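Local coordinates for protein ribonuclease-like 3 (Danio rerio, PDB 2VQ9) that cleaves RNA as a secreted endonuclease of the pancreatic ribonuclease family, promotes angiogenesis, and kills bacteria, chiefly Gram-negative ones, without needing its RNase activity, at residues R28-F33 and N75-R80; T46-M51 and C119-K124; G62-E67 and G113-N118; K66-F71 and V105-L110; R128-A133 and A140-G145. One frame throughout, in Å; residues are numbered along the deposited sequence. Where two conformers were deposited one is given.

Contact 1: residues R28-F33 and N75-R80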
# COMPACT_ATOMS: atom_id res chain seq x y z
N ARG A 28 5.02 3.29 14.81
CA ARG A 28 5.95 2.68 13.87
C ARG A 28 5.22 1.78 12.86
O ARG A 28 5.67 1.66 11.72
CB ARG A 28 7.04 1.90 14.62
N ARG A 29 4.13 1.13 13.28
CA ARG A 29 3.29 0.34 12.35
C ARG A 29 2.56 1.24 11.33
O ARG A 29 2.49 0.90 10.13
CB ARG A 29 2.29 -0.55 13.11
N TYR A 30 2.06 2.38 11.80
CA TYR A 30 1.46 3.38 10.92
C TYR A 30 2.49 3.91 9.90
O TYR A 30 2.22 3.98 8.67
CB TYR A 30 0.91 4.56 11.74
CG TYR A 30 0.38 5.68 10.89
CD1 TYR A 30 -0.62 5.45 9.94
CD2 TYR A 30 0.89 6.99 11.01
CE1 TYR A 30 -1.10 6.48 9.14
CE2 TYR A 30 0.39 8.03 10.21
CZ TYR A 30 -0.60 7.76 9.28
OH TYR A 30 -1.09 8.78 8.48
N GLU A 31 3.67 4.26 10.41
CA GLU A 31 4.74 4.79 9.55
C GLU A 31 5.21 3.77 8.53
O GLU A 31 5.57 4.12 7.41
CB GLU A 31 5.91 5.33 10.39
CG GLU A 31 5.59 6.63 11.09
CD GLU A 31 6.73 7.13 11.98
OE1 GLU A 31 7.78 6.45 12.12
OE2 GLU A 31 6.56 8.22 12.54
N HIS A 32 5.20 2.49 8.93
CA HIS A 32 5.55 1.41 8.03
C HIS A 32 4.52 1.32 6.92
O HIS A 32 4.88 1.21 5.77
CB HIS A 32 5.69 0.06 8.78
CG HIS A 32 6.07 -1.08 7.88
ND1 HIS A 32 7.30 -1.17 7.27
CD2 HIS A 32 5.37 -2.16 7.46
CE1 HIS A 32 7.34 -2.24 6.51
NE2 HIS A 32 6.19 -2.87 6.62
N PHE A 33 3.24 1.36 7.29
CA PHE A 33 2.14 1.36 6.32
C PHE A 33 2.27 2.52 5.33
O PHE A 33 2.12 2.31 4.13
CB PHE A 33 0.79 1.46 7.04
CG PHE A 33 -0.37 1.62 6.11
CD1 PHE A 33 -0.92 0.51 5.48
CD2 PHE A 33 -0.92 2.89 5.87
CE1 PHE A 33 -2.02 0.65 4.63
CE2 PHE A 33 -2.01 3.05 4.98
CZ PHE A 33 -2.57 1.92 4.37
N ASN A 75 -2.71 11.04 -0.22
CA ASN A 75 -1.90 11.47 0.92
C ASN A 75 -2.27 10.70 2.20
O ASN A 75 -3.34 10.11 2.27
CB ASN A 75 -1.89 13.04 1.03
CG ASN A 75 -2.67 13.62 2.25
OD1 ASN A 75 -3.42 12.94 2.94
ND2 ASN A 75 -2.47 14.93 2.49
N GLY A 76 -1.33 10.63 3.15
CA GLY A 76 -1.49 9.85 4.36
C GLY A 76 -2.69 10.17 5.22
O GLY A 76 -3.41 9.27 5.65
N ASN A 77 -2.91 11.46 5.49
CA ASN A 77 -4.08 11.89 6.24
C ASN A 77 -5.39 11.51 5.56
O ASN A 77 -6.37 11.16 6.24
CB ASN A 77 -4.02 13.41 6.49
CG ASN A 77 -3.01 13.77 7.55
OD1 ASN A 77 -2.33 12.91 8.10
ND2 ASN A 77 -2.90 15.06 7.84
N HIS A 78 -5.40 11.53 4.22
CA HIS A 78 -6.57 11.08 3.45
C HIS A 78 -6.78 9.58 3.63
O HIS A 78 -7.89 9.14 3.97
CB HIS A 78 -6.36 11.43 1.98
CG HIS A 78 -7.52 11.14 1.08
ND1 HIS A 78 -7.43 11.24 -0.29
CD2 HIS A 78 -8.78 10.70 1.35
CE1 HIS A 78 -8.59 10.91 -0.83
NE2 HIS A 78 -9.43 10.59 0.14
N VAL A 79 -5.73 8.77 3.44
CA VAL A 79 -5.87 7.32 3.65
C VAL A 79 -6.32 6.98 5.08
O VAL A 79 -7.14 6.07 5.30
CB VAL A 79 -4.61 6.56 3.24
CG1 VAL A 79 -4.74 5.05 3.60
CG2 VAL A 79 -4.35 6.74 1.73
N ARG A 80 -5.79 7.69 6.07
CA ARG A 80 -6.21 7.50 7.47
C ARG A 80 -7.70 7.53 7.72
O ARG A 80 -8.20 6.84 8.62
CB ARG A 80 -5.58 8.55 8.37
CG ARG A 80 -4.29 8.15 8.95
CD ARG A 80 -4.13 8.82 10.29
NE ARG A 80 -3.71 10.21 10.14
CZ ARG A 80 -4.05 11.18 10.98
NH1 ARG A 80 -4.83 10.91 12.04
NH2 ARG A 80 -3.63 12.40 10.76
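The F33 ring receives V79 at its edge: CE2 lies 3.7 Å from V79 CG1, which sits close to the ring plane. The Y30 ring and the R80 guanidinium are turned 77° apart, and the two side chains cross at about a right angle. The far end of the tyrosine does the touching, with OH 3.3 Å from R80 CG and CE1 3.6 Å from that same methylene carbon. Y30 and F33 both carry CG anti to the backbone N (chi1 175° in Y30), which sends the two rings out from one side of helix 28-33 across the 12.0 Å between the helix axes. At the edge of the R80 guanidinium, in its plane, lies N77 OD1; NH2 donates to it over 3.0 Å from above the amide plane and thereby ties the arginine back to its own helix. N75 caps that helix through a bond of 2.7 Å from H78 N to its OD1. P139 touches both aromatic side chains, and W138 meets the Y30 ring. The arrangement seats the N-terminal helix on the body of the ribonuclease A fold beside the catalytic site, F33 lying about 4 Å from the catalytic H37, side chain to side chain.

Contact 2: residues T46-M51 and C119-K124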
# COMPACT_ATOMS: atom_id res chain seq x y z
N THR A 46 6.81 4.53 -12.57
CA THR A 46 7.75 4.95 -11.53
C THR A 46 7.83 4.05 -10.28
O THR A 46 8.31 4.47 -9.20
CB THR A 46 7.58 6.43 -11.18
OG1 THR A 46 6.21 6.70 -10.92
CG2 THR A 46 8.02 7.28 -12.39
N CYS A 47 7.36 2.82 -10.42
CA CYS A 47 7.59 1.85 -9.35
C CYS A 47 9.05 1.76 -8.92
O CYS A 47 9.32 1.66 -7.75
CB CYS A 47 7.14 0.44 -9.78
SG CYS A 47 5.35 0.24 -9.93
N ASP A 48 9.99 1.70 -9.89
CA ASP A 48 11.37 1.31 -9.56
C ASP A 48 12.03 2.32 -8.63
O ASP A 48 12.62 1.93 -7.62
CB ASP A 48 12.21 1.12 -10.82
CG ASP A 48 11.73 -0.03 -11.68
OD1 ASP A 48 10.80 -0.76 -11.29
OD2 ASP A 48 12.31 -0.23 -12.76
N ARG A 49 11.89 3.60 -8.93
CA ARG A 49 12.50 4.65 -8.10
C ARG A 49 12.02 4.60 -6.68
O ARG A 49 12.83 4.57 -5.76
CB ARG A 49 12.28 6.06 -8.67
CG ARG A 49 13.10 7.13 -7.86
CD ARG A 49 12.79 8.56 -8.31
NE ARG A 49 11.51 9.04 -7.79
CZ ARG A 49 10.37 9.08 -8.48
NH2 ARG A 49 10.33 8.68 -9.75
N VAL A 50 10.70 4.55 -6.50
CA VAL A 50 10.13 4.61 -5.15
C VAL A 50 10.38 3.32 -4.35
O VAL A 50 10.72 3.37 -3.16
CB VAL A 50 8.62 4.97 -5.18
CG1 VAL A 50 8.04 5.05 -3.78
CG2 VAL A 50 8.44 6.27 -5.92
N MET A 51 10.24 2.16 -5.00
CA MET A 51 10.56 0.90 -4.31
C MET A 51 12.01 0.89 -3.79
O MET A 51 12.28 0.40 -2.70
CB MET A 51 10.30 -0.28 -5.25
CG MET A 51 8.80 -0.56 -5.53
SD MET A 51 7.81 -1.06 -4.09
CE MET A 51 8.36 -2.76 -3.87
N CYS A 119 15.98 -4.03 -8.21
CA CYS A 119 14.55 -4.39 -8.30
C CYS A 119 13.87 -3.61 -9.43
O CYS A 119 13.90 -2.37 -9.46
CB CYS A 119 13.82 -4.17 -6.95
SG CYS A 119 14.68 -4.83 -5.54
N ARG A 120 13.32 -4.35 -10.40
CA ARG A 120 12.61 -3.76 -11.53
C ARG A 120 11.18 -4.28 -11.58
O ARG A 120 10.93 -5.49 -11.41
CB ARG A 120 13.33 -4.03 -12.88
CG ARG A 120 14.78 -3.55 -12.90
CD ARG A 120 15.42 -3.86 -14.23
NE ARG A 120 16.51 -2.94 -14.60
CZ ARG A 120 17.79 -3.06 -14.23
NH1 ARG A 120 18.20 -4.05 -13.45
NH2 ARG A 120 18.68 -2.15 -14.66
N TYR A 121 10.24 -3.35 -11.79
CA TYR A 121 8.80 -3.63 -11.62
C TYR A 121 8.02 -3.23 -12.85
O TYR A 121 8.41 -2.32 -13.59
CB TYR A 121 8.23 -2.83 -10.40
CG TYR A 121 8.77 -3.32 -9.10
CD1 TYR A 121 8.10 -4.33 -8.39
CD2 TYR A 121 9.97 -2.81 -8.58
CE1 TYR A 121 8.62 -4.80 -7.19
CE2 TYR A 121 10.52 -3.29 -7.40
CZ TYR A 121 9.84 -4.31 -6.72
OH TYR A 121 10.34 -4.79 -5.58
N ARG A 122 6.89 -3.90 -13.08
CA ARG A 122 5.89 -3.27 -13.93
C ARG A 122 4.79 -2.73 -13.07
O ARG A 122 4.36 -3.39 -12.11
CB ARG A 122 5.34 -4.22 -15.00
CG ARG A 122 4.79 -5.52 -14.54
CD ARG A 122 4.22 -6.32 -15.77
NE ARG A 122 5.08 -6.27 -16.97
CZ ARG A 122 6.03 -7.16 -17.31
NH1 ARG A 122 6.32 -8.20 -16.54
NH2 ARG A 122 6.71 -6.98 -18.45
N GLY A 123 4.28 -1.56 -13.43
CA GLY A 123 3.16 -0.98 -12.70
C GLY A 123 1.82 -1.03 -13.41
O GLY A 123 1.74 -0.92 -14.66
N LYS A 124 0.77 -1.21 -12.63
CA LYS A 124 -0.57 -1.28 -13.20
C LYS A 124 -1.55 -0.50 -12.33
O LYS A 124 -1.74 -0.80 -11.14
CB LYS A 124 -1.04 -2.74 -13.31
CG LYS A 124 -2.44 -2.80 -13.97
CD LYS A 124 -2.64 -4.06 -14.80
CE LYS A 124 -2.91 -5.27 -13.93
NZ LYS A 124 -3.37 -6.40 -14.79
O HOH W 1 13.44 -0.68 -7.34
O HOH W 2 11.10 -1.61 -14.57
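D48 and Y121 make the direct polar link: Y121 N donates to D48 OD1 over 2.7 Å on the syn side of the carboxylate, along a clearly bent path (138° at the hydrogen). The same oxygen also lies at the edge of the Y121 ring, in its plane. Over one face of this ring comes M51, whose CG stands 4.0 Å from the centroid. Bends at chi2 (-64°) and chi3 (-75°) curl the rest of the methionine across that face, keeping SD above the ring at a distance and bringing CE to 3.3 Å from Y121 OH. Near the root of the tyrosine, C47 CB meets Y121 CB at 3.5 Å, and C47 SG rests 3.7 Å from G123 CA. Two waters form the next layer. One donates to D48 O and C119 O; the other donates to D48 OD2 (2.6 Å) and to Y121 O (2.9 Å), so both carboxylate oxygens lead to the backbone of Y121. Further out, Y121 OH is hydrogen-bonded to K66 O, and a disulfide joins C119 to C65. A Met-aromatic contact and the D48 bond fasten helix 47-53 to strand 120-135, while the C47-C108 disulfide ties the helix to the adjacent strand 103-112 of the ribonuclease A fold.

Contact 3: residues G62-E67 and G113-N118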
# COMPACT_ATOMS: atom_id res chain seq x y z
N GLY A 62 17.08 -7.34 5.81
CA GLY A 62 17.73 -7.74 4.57
C GLY A 62 17.35 -6.84 3.42
O GLY A 62 16.77 -5.77 3.58
N ASN A 63 17.68 -7.31 2.23
CA ASN A 63 17.79 -6.50 1.07
C ASN A 63 16.95 -6.97 -0.13
O ASN A 63 17.12 -6.48 -1.25
CB ASN A 63 19.27 -6.57 0.65
CG ASN A 63 19.65 -5.42 -0.11
OD1 ASN A 63 18.89 -4.44 -0.13
ND2 ASN A 63 20.81 -5.48 -0.79
N ASP A 64 16.05 -7.91 0.11
CA ASP A 64 15.39 -8.64 -0.98
C ASP A 64 14.25 -7.83 -1.59
O ASP A 64 13.55 -7.13 -0.88
CB ASP A 64 14.86 -9.97 -0.45
CG ASP A 64 15.89 -10.70 0.37
OD1 ASP A 64 16.70 -11.39 -0.25
OD2 ASP A 64 15.92 -10.54 1.61
N CYS A 65 14.13 -7.90 -2.92
CA CYS A 65 13.03 -7.22 -3.64
C CYS A 65 11.68 -7.80 -3.21
O CYS A 65 11.50 -9.02 -3.26
CB CYS A 65 13.21 -7.43 -5.15
SG CYS A 65 14.74 -6.82 -5.88
N LYS A 66 10.75 -6.95 -2.78
CA LYS A 66 9.36 -7.35 -2.54
C LYS A 66 8.75 -7.68 -3.91
O LYS A 66 9.02 -6.97 -4.91
CB LYS A 66 8.60 -6.22 -1.84
CG LYS A 66 7.22 -6.69 -1.33
CD LYS A 66 6.58 -5.67 -0.40
CE LYS A 66 5.33 -6.28 0.23
NZ LYS A 66 4.41 -5.21 0.56
N GLU A 67 7.99 -8.77 -3.97
CA GLU A 67 7.49 -9.29 -5.26
C GLU A 67 6.34 -8.47 -5.78
O GLU A 67 6.26 -8.17 -6.98
CB GLU A 67 7.09 -10.77 -5.12
CG GLU A 67 8.27 -11.70 -4.79
CD GLU A 67 7.84 -13.11 -4.35
OE1 GLU A 67 6.77 -13.62 -4.75
OE2 GLU A 67 8.59 -13.74 -3.58
N GLY A 113 15.34 -8.86 -10.92
CA GLY A 113 16.14 -8.45 -9.77
C GLY A 113 15.79 -9.23 -8.53
O GLY A 113 14.65 -9.64 -8.34
N GLU A 114 16.80 -9.45 -7.68
CA GLU A 114 16.61 -10.20 -6.45
C GLU A 114 16.87 -9.32 -5.23
O GLU A 114 16.26 -9.53 -4.19
CB GLU A 114 17.56 -11.39 -6.37
CG GLU A 114 17.28 -12.43 -7.44
CD GLU A 114 17.43 -13.81 -6.91
OE1 GLU A 114 18.54 -14.15 -6.39
OE2 GLU A 114 16.41 -14.54 -6.97
N ARG A 115 17.78 -8.36 -5.37
CA ARG A 115 18.08 -7.47 -4.25
C ARG A 115 18.17 -6.01 -4.72
O ARG A 115 18.53 -5.75 -5.88
CB ARG A 115 19.38 -7.90 -3.54
CG ARG A 115 19.27 -9.21 -2.74
CD ARG A 115 20.64 -9.68 -2.18
NE ARG A 115 20.51 -11.01 -1.57
CZ ARG A 115 20.86 -12.14 -2.18
NH1 ARG A 115 21.42 -12.10 -3.39
NH2 ARG A 115 20.69 -13.31 -1.58
N HIS A 116 17.87 -5.06 -3.83
CA HIS A 116 18.12 -3.66 -4.17
C HIS A 116 19.62 -3.52 -4.42
O HIS A 116 20.42 -4.19 -3.77
CB HIS A 116 17.66 -2.73 -3.03
CG HIS A 116 16.18 -2.74 -2.82
ND1 HIS A 116 15.31 -2.11 -3.67
CD2 HIS A 116 15.42 -3.32 -1.87
CE1 HIS A 116 14.07 -2.30 -3.25
NE2 HIS A 116 14.11 -3.04 -2.16
N PRO A 117 20.03 -2.64 -5.35
CA PRO A 117 19.26 -1.66 -6.11
C PRO A 117 18.80 -2.18 -7.47
O PRO A 117 18.57 -1.39 -8.39
CB PRO A 117 20.26 -0.50 -6.27
CG PRO A 117 21.62 -1.20 -6.34
CD PRO A 117 21.49 -2.51 -5.59
N ASN A 118 18.64 -3.50 -7.60
CA ASN A 118 18.32 -4.09 -8.90
C ASN A 118 16.86 -4.49 -9.10
O ASN A 118 16.55 -5.20 -10.06
CB ASN A 118 19.23 -5.30 -9.16
CG ASN A 118 20.67 -5.00 -8.88
OD1 ASN A 118 21.22 -3.98 -9.37
ND2 ASN A 118 21.30 -5.84 -8.06
O HOH W 3 16.75 -11.98 -2.69
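An isolated beta bridge pairs D64 with R115 and joins two loops of the ribonuclease fold: H116 N donates to N63 O over 3.0 Å, and C65 N to E114 O over 3.0 Å, nearly straight at 170°. The N63 amide adds a weak bond of 3.3 Å from ND2 to H116 O, the carbonyl oxygen of the cis peptide that leads into P117. CG of N63 lies anti to the backbone N (chi1 -156°), and this carries the amide across to H116. C65, half of the disulfide to C119, lays SG against the opposing backbone, 3.4 Å from R115 N. The same sulfur stands above the face of the H116 imidazole, at a distance, while NE2 of that ring is bonded to I56 O. D64 and R115 run side by side, but D64 OD1 lies well out of the guanidinium plane, 4.1 Å from R115 NE, so any attraction is probably of charge alone. A water bridges the two loops, donating to D64 OD1 at 2.5 Å and to E114 O at 2.9 Å.

Contact 4: residues K66-F71 and V105-L110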
# COMPACT_ATOMS: atom_id res chain seq x y z
N LYS A 66 10.75 -6.95 -2.78
CA LYS A 66 9.36 -7.35 -2.54
C LYS A 66 8.75 -7.68 -3.91
O LYS A 66 9.02 -6.97 -4.91
CB LYS A 66 8.60 -6.22 -1.84
CG LYS A 66 7.22 -6.69 -1.33
CD LYS A 66 6.58 -5.67 -0.40
CE LYS A 66 5.33 -6.28 0.23
NZ LYS A 66 4.41 -5.21 0.56
N GLU A 67 7.99 -8.77 -3.97
CA GLU A 67 7.49 -9.29 -5.26
C GLU A 67 6.34 -8.47 -5.78
O GLU A 67 6.26 -8.17 -6.98
CB GLU A 67 7.09 -10.77 -5.12
CG GLU A 67 8.27 -11.70 -4.79
CD GLU A 67 7.84 -13.11 -4.35
OE1 GLU A 67 6.77 -13.62 -4.75
OE2 GLU A 67 8.59 -13.74 -3.58
N VAL A 68 5.41 -8.14 -4.89
CA VAL A 68 4.24 -7.35 -5.27
C VAL A 68 3.99 -6.31 -4.21
O VAL A 68 3.98 -6.63 -2.99
CB VAL A 68 2.94 -8.25 -5.42
CG1 VAL A 68 1.75 -7.40 -5.95
CG2 VAL A 68 3.21 -9.46 -6.39
N ASN A 69 3.76 -5.08 -4.65
CA ASN A 69 3.53 -4.00 -3.70
C ASN A 69 2.61 -2.96 -4.25
O ASN A 69 2.80 -2.48 -5.36
CB ASN A 69 4.84 -3.32 -3.25
CG ASN A 69 4.61 -2.41 -2.04
OD1 ASN A 69 4.22 -2.91 -0.99
ND2 ASN A 69 4.81 -1.07 -2.20
N THR A 70 1.60 -2.60 -3.48
CA THR A 70 0.58 -1.68 -3.98
C THR A 70 0.72 -0.32 -3.31
O THR A 70 0.79 -0.24 -2.08
CB THR A 70 -0.83 -2.25 -3.69
OG1 THR A 70 -0.96 -3.53 -4.33
CG2 THR A 70 -1.94 -1.30 -4.21
N PHE A 71 0.77 0.73 -4.13
CA PHE A 71 0.73 2.11 -3.63
C PHE A 71 -0.63 2.74 -3.85
O PHE A 71 -1.17 2.72 -4.96
CB PHE A 71 1.77 3.00 -4.29
CG PHE A 71 3.18 2.62 -3.97
CD1 PHE A 71 3.73 2.96 -2.75
CD2 PHE A 71 3.96 1.91 -4.90
CE1 PHE A 71 5.05 2.61 -2.42
CE2 PHE A 71 5.30 1.56 -4.61
CZ PHE A 71 5.84 1.91 -3.33
N VAL A 105 -5.12 3.04 -7.19
CA VAL A 105 -3.94 2.31 -6.73
C VAL A 105 -3.05 1.90 -7.90
O VAL A 105 -3.54 1.64 -9.01
CB VAL A 105 -4.30 1.08 -5.85
CG1 VAL A 105 -5.15 1.54 -4.65
CG2 VAL A 105 -5.00 -0.03 -6.68
N ILE A 106 -1.74 1.83 -7.65
CA ILE A 106 -0.80 1.29 -8.63
C ILE A 106 -0.13 0.07 -8.00
O ILE A 106 0.46 0.13 -6.92
CB ILE A 106 0.25 2.37 -9.09
CG1 ILE A 106 -0.49 3.49 -9.87
CG2 ILE A 106 1.44 1.68 -9.86
CD1 ILE A 106 -0.25 3.54 -11.31
N THR A 107 -0.28 -1.06 -8.67
CA THR A 107 0.31 -2.32 -8.21
C THR A 107 1.63 -2.53 -8.96
O THR A 107 1.66 -2.55 -10.19
CB THR A 107 -0.68 -3.48 -8.42
OG1 THR A 107 -1.85 -3.23 -7.61
CG2 THR A 107 -0.05 -4.81 -8.03
N CYS A 108 2.71 -2.64 -8.20
CA CYS A 108 4.07 -2.85 -8.71
C CYS A 108 4.44 -4.32 -8.54
O CYS A 108 4.51 -4.84 -7.44
CB CYS A 108 5.06 -1.99 -7.91
SG CYS A 108 4.76 -0.21 -8.02
N THR A 109 4.68 -4.99 -9.67
CA THR A 109 4.95 -6.42 -9.66
C THR A 109 6.35 -6.63 -10.21
O THR A 109 6.66 -6.13 -11.30
CB THR A 109 3.93 -7.15 -10.54
OG1 THR A 109 2.63 -6.93 -9.98
CG2 THR A 109 4.23 -8.66 -10.52
N LEU A 110 7.16 -7.38 -9.48
CA LEU A 110 8.57 -7.54 -9.82
C LEU A 110 8.81 -8.31 -11.15
O LEU A 110 8.30 -9.42 -11.35
CB LEU A 110 9.28 -8.26 -8.63
CG LEU A 110 10.80 -8.45 -8.67
CD1 LEU A 110 11.51 -7.11 -8.46
CD2 LEU A 110 11.19 -9.43 -7.55
O HOH W 4 -2.89 -4.55 -5.74
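T70 and T107 face each other in a non-hydrogen-bonded pair of antiparallel strands. From CB of T70, which is 4.2 Å from T107 OG1, the side chain divides. CG2 turns toward V105 and meets its CB at 3.7 Å. OG1, set anti to the carbonyl carbon (chi1 -59°), shares a bridging water with T107: the water lies 2.6 Å from T70 OG1 and 2.5 Å from T107 OG1. V68 extends this face, its CG1 packing on T107 CG2. The other face carries N69, F71, I106 and C108. There C108 SG approaches the F71 ring at its edge, 3.9 Å from CD2, while N69 ND2 lies over one face of the ring, offset toward the rim. K66 NZ donates to N69 OD1 over 2.8 Å, and N69 ND2 is bonded in turn to Q36 O, so both ends of the amide are held. Five backbone bonds lock the register, among them paired ones between N69 and C108 and between F71 and I106. K66 to T70 bind substrate. Held between the bonded pairs of N69 and F71, T70 offers a hydroxyl that already holds water, consistent with the pyrimidine-recognising threonine of pancreatic ribonucleases, while N69, with a weak bond to Q36 OE1, would orient the K66 ammonium.

Contact 5: residues R128-A133 and A140-G145. Unlike the reference sequence in segment 140-145: A140 (reference Thr), R144 (reference Lys).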
# COMPACT_ATOMS: atom_id res chain seq x y z
N ARG A 128 -10.11 1.33 -7.15
CA ARG A 128 -10.70 0.33 -6.25
C ARG A 128 -11.14 0.93 -4.95
O ARG A 128 -10.65 1.96 -4.55
CB ARG A 128 -9.68 -0.78 -5.91
CG ARG A 128 -8.78 -1.29 -7.06
CD ARG A 128 -8.17 -2.66 -6.74
NE ARG A 128 -7.58 -3.28 -7.94
CZ ARG A 128 -7.20 -4.55 -8.05
NH1 ARG A 128 -7.35 -5.40 -7.03
NH2 ARG A 128 -6.66 -4.99 -9.19
N LYS A 129 -12.04 0.25 -4.25
CA LYS A 129 -12.18 0.52 -2.82
C LYS A 129 -11.06 -0.23 -2.10
O LYS A 129 -10.76 -1.40 -2.39
CB LYS A 129 -13.53 0.06 -2.32
CG LYS A 129 -14.63 0.54 -3.20
CD LYS A 129 -15.24 1.80 -2.73
CE LYS A 129 -16.74 1.55 -2.80
NZ LYS A 129 -16.85 0.08 -2.50
N ILE A 130 -10.42 0.45 -1.16
CA ILE A 130 -9.27 -0.15 -0.51
C ILE A 130 -9.71 -0.75 0.82
O ILE A 130 -10.59 -0.20 1.49
CB ILE A 130 -8.13 0.88 -0.33
CG1 ILE A 130 -8.56 2.10 0.50
CG2 ILE A 130 -7.61 1.34 -1.71
CD1 ILE A 130 -7.33 3.04 0.91
N VAL A 131 -9.09 -1.87 1.17
CA VAL A 131 -9.33 -2.55 2.42
C VAL A 131 -8.05 -2.47 3.23
O VAL A 131 -6.99 -2.96 2.82
CB VAL A 131 -9.75 -4.04 2.18
CG1 VAL A 131 -10.05 -4.71 3.51
CG2 VAL A 131 -10.96 -4.10 1.23
N VAL A 132 -8.17 -1.83 4.39
CA VAL A 132 -7.04 -1.61 5.28
C VAL A 132 -7.37 -2.21 6.65
O VAL A 132 -8.53 -2.19 7.06
CB VAL A 132 -6.70 -0.07 5.34
CG1 VAL A 132 -6.40 0.50 3.93
CG2 VAL A 132 -7.80 0.71 6.01
N ALA A 133 -6.36 -2.77 7.33
CA ALA A 133 -6.45 -3.07 8.75
C ALA A 133 -6.17 -1.81 9.54
O ALA A 133 -5.17 -1.10 9.30
CB ALA A 133 -5.49 -4.20 9.15
N ALA A 140 -2.73 0.14 9.45
CA ALA A 140 -1.59 -0.69 9.78
C ALA A 140 -1.15 -1.63 8.66
O ALA A 140 0.01 -2.01 8.61
CB ALA A 140 -1.88 -1.49 11.05
N HIS A 141 -2.08 -2.03 7.79
CA HIS A 141 -1.83 -3.03 6.75
C HIS A 141 -2.73 -2.77 5.57
O HIS A 141 -3.89 -2.37 5.74
CB HIS A 141 -2.12 -4.43 7.31
CG HIS A 141 -2.07 -5.54 6.30
ND1 HIS A 141 -0.91 -5.94 5.68
CD2 HIS A 141 -3.05 -6.36 5.84
CE1 HIS A 141 -1.17 -6.95 4.87
NE2 HIS A 141 -2.46 -7.21 4.94
N TYR A 142 -2.19 -2.96 4.37
CA TYR A 142 -2.99 -2.95 3.14
C TYR A 142 -3.39 -4.40 2.86
O TYR A 142 -2.55 -5.24 2.54
CB TYR A 142 -2.24 -2.33 1.95
CG TYR A 142 -3.06 -2.23 0.67
CD1 TYR A 142 -3.95 -1.17 0.48
CD2 TYR A 142 -2.95 -3.17 -0.34
CE1 TYR A 142 -4.72 -1.07 -0.68
CE2 TYR A 142 -3.72 -3.08 -1.52
CZ TYR A 142 -4.60 -2.01 -1.67
OH TYR A 142 -5.37 -1.90 -2.80
N GLU A 143 -4.68 -4.66 2.98
CA GLU A 143 -5.16 -6.04 2.87
C GLU A 143 -5.36 -6.33 1.40
O GLU A 143 -4.77 -7.28 0.85
CB GLU A 143 -6.43 -6.21 3.70
CG GLU A 143 -7.12 -7.59 3.57
CD GLU A 143 -6.36 -8.73 4.24
OE1 GLU A 143 -5.56 -8.46 5.15
OE2 GLU A 143 -6.60 -9.91 3.85
N ARG A 144 -6.17 -5.50 0.74
CA ARG A 144 -6.46 -5.69 -0.67
C ARG A 144 -7.22 -4.50 -1.24
O ARG A 144 -7.63 -3.59 -0.51
CB ARG A 144 -7.25 -6.99 -0.89
CG ARG A 144 -8.68 -6.95 -0.41
CD ARG A 144 -9.32 -8.32 -0.67
NE ARG A 144 -10.76 -8.25 -0.47
CZ ARG A 144 -11.37 -8.32 0.71
NH1 ARG A 144 -10.66 -8.47 1.83
NH2 ARG A 144 -12.70 -8.25 0.77
N GLY A 145 -7.40 -4.52 -2.56
CA GLY A 145 -8.27 -3.55 -3.20
C GLY A 145 -9.29 -4.34 -3.97
O GLY A 145 -8.94 -5.33 -4.64
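V131 and the E143-R144 pair supply the central backbone bonds of this antiparallel hairpin. V131 O accepts from E143 N at 2.9 Å and more weakly from R144 N at 3.4 Å, while V131 N donates to R144 O over 2.8 Å. Near the turn, A133 N donates to H141 O at 3.0 Å and A133 O accepts from A140 N at 2.7 Å. Each set is a classic beta bulge, two residues facing one. A side-chain bond is added at the other end: R128 NH1 donates to G145 O over 2.9 Å, the oxygen lying near the guanidinium plane although the donor stands 47° above the carbonyl plane; R128 NE is taken by S126 OG. Among apolar contacts, I130 CG2 reaches the edge of the Y142 ring, 3.9 Å from CE1. On the opposite face of the hairpin, V131 CG2 sits over the centre of the R144 guanidinium, 4.3 Å above its plane. A133 CB packs on CB of H141, the catalytic proton donor. Both bulges are thus locked by backbone bonds, and the main chain of H141 is held against strand 128-133 while, on the other face, the Y142 ring meets that of H37, their planes about 30° apart.

Overall arrangement
Contacts 2, 3 and 4 cluster on one side of the chain's centre and are tied covalently: C47 SG to C108 SG joins contacts 2 and 4, and C119 SG to C65 SG joins contacts 2 and 3, each at 2.0 Å. Contacts 3 and 4 also share K66 and E67 of the substrate site. Contacts 2 and 5 use different parts of strand 120-135, their centres about 20 Å apart. The active site gathers where contacts 1, 4 and 5 meet: contact 5 supplies H141, and F33 of contact 1 and N69 of contact 4 approach H37, N69 to about 3 Å, side chain to side chain. F33 CE1 lies 3.6 Å from H141 C, and T70 CG2 3.7 Å from Y142 CE2.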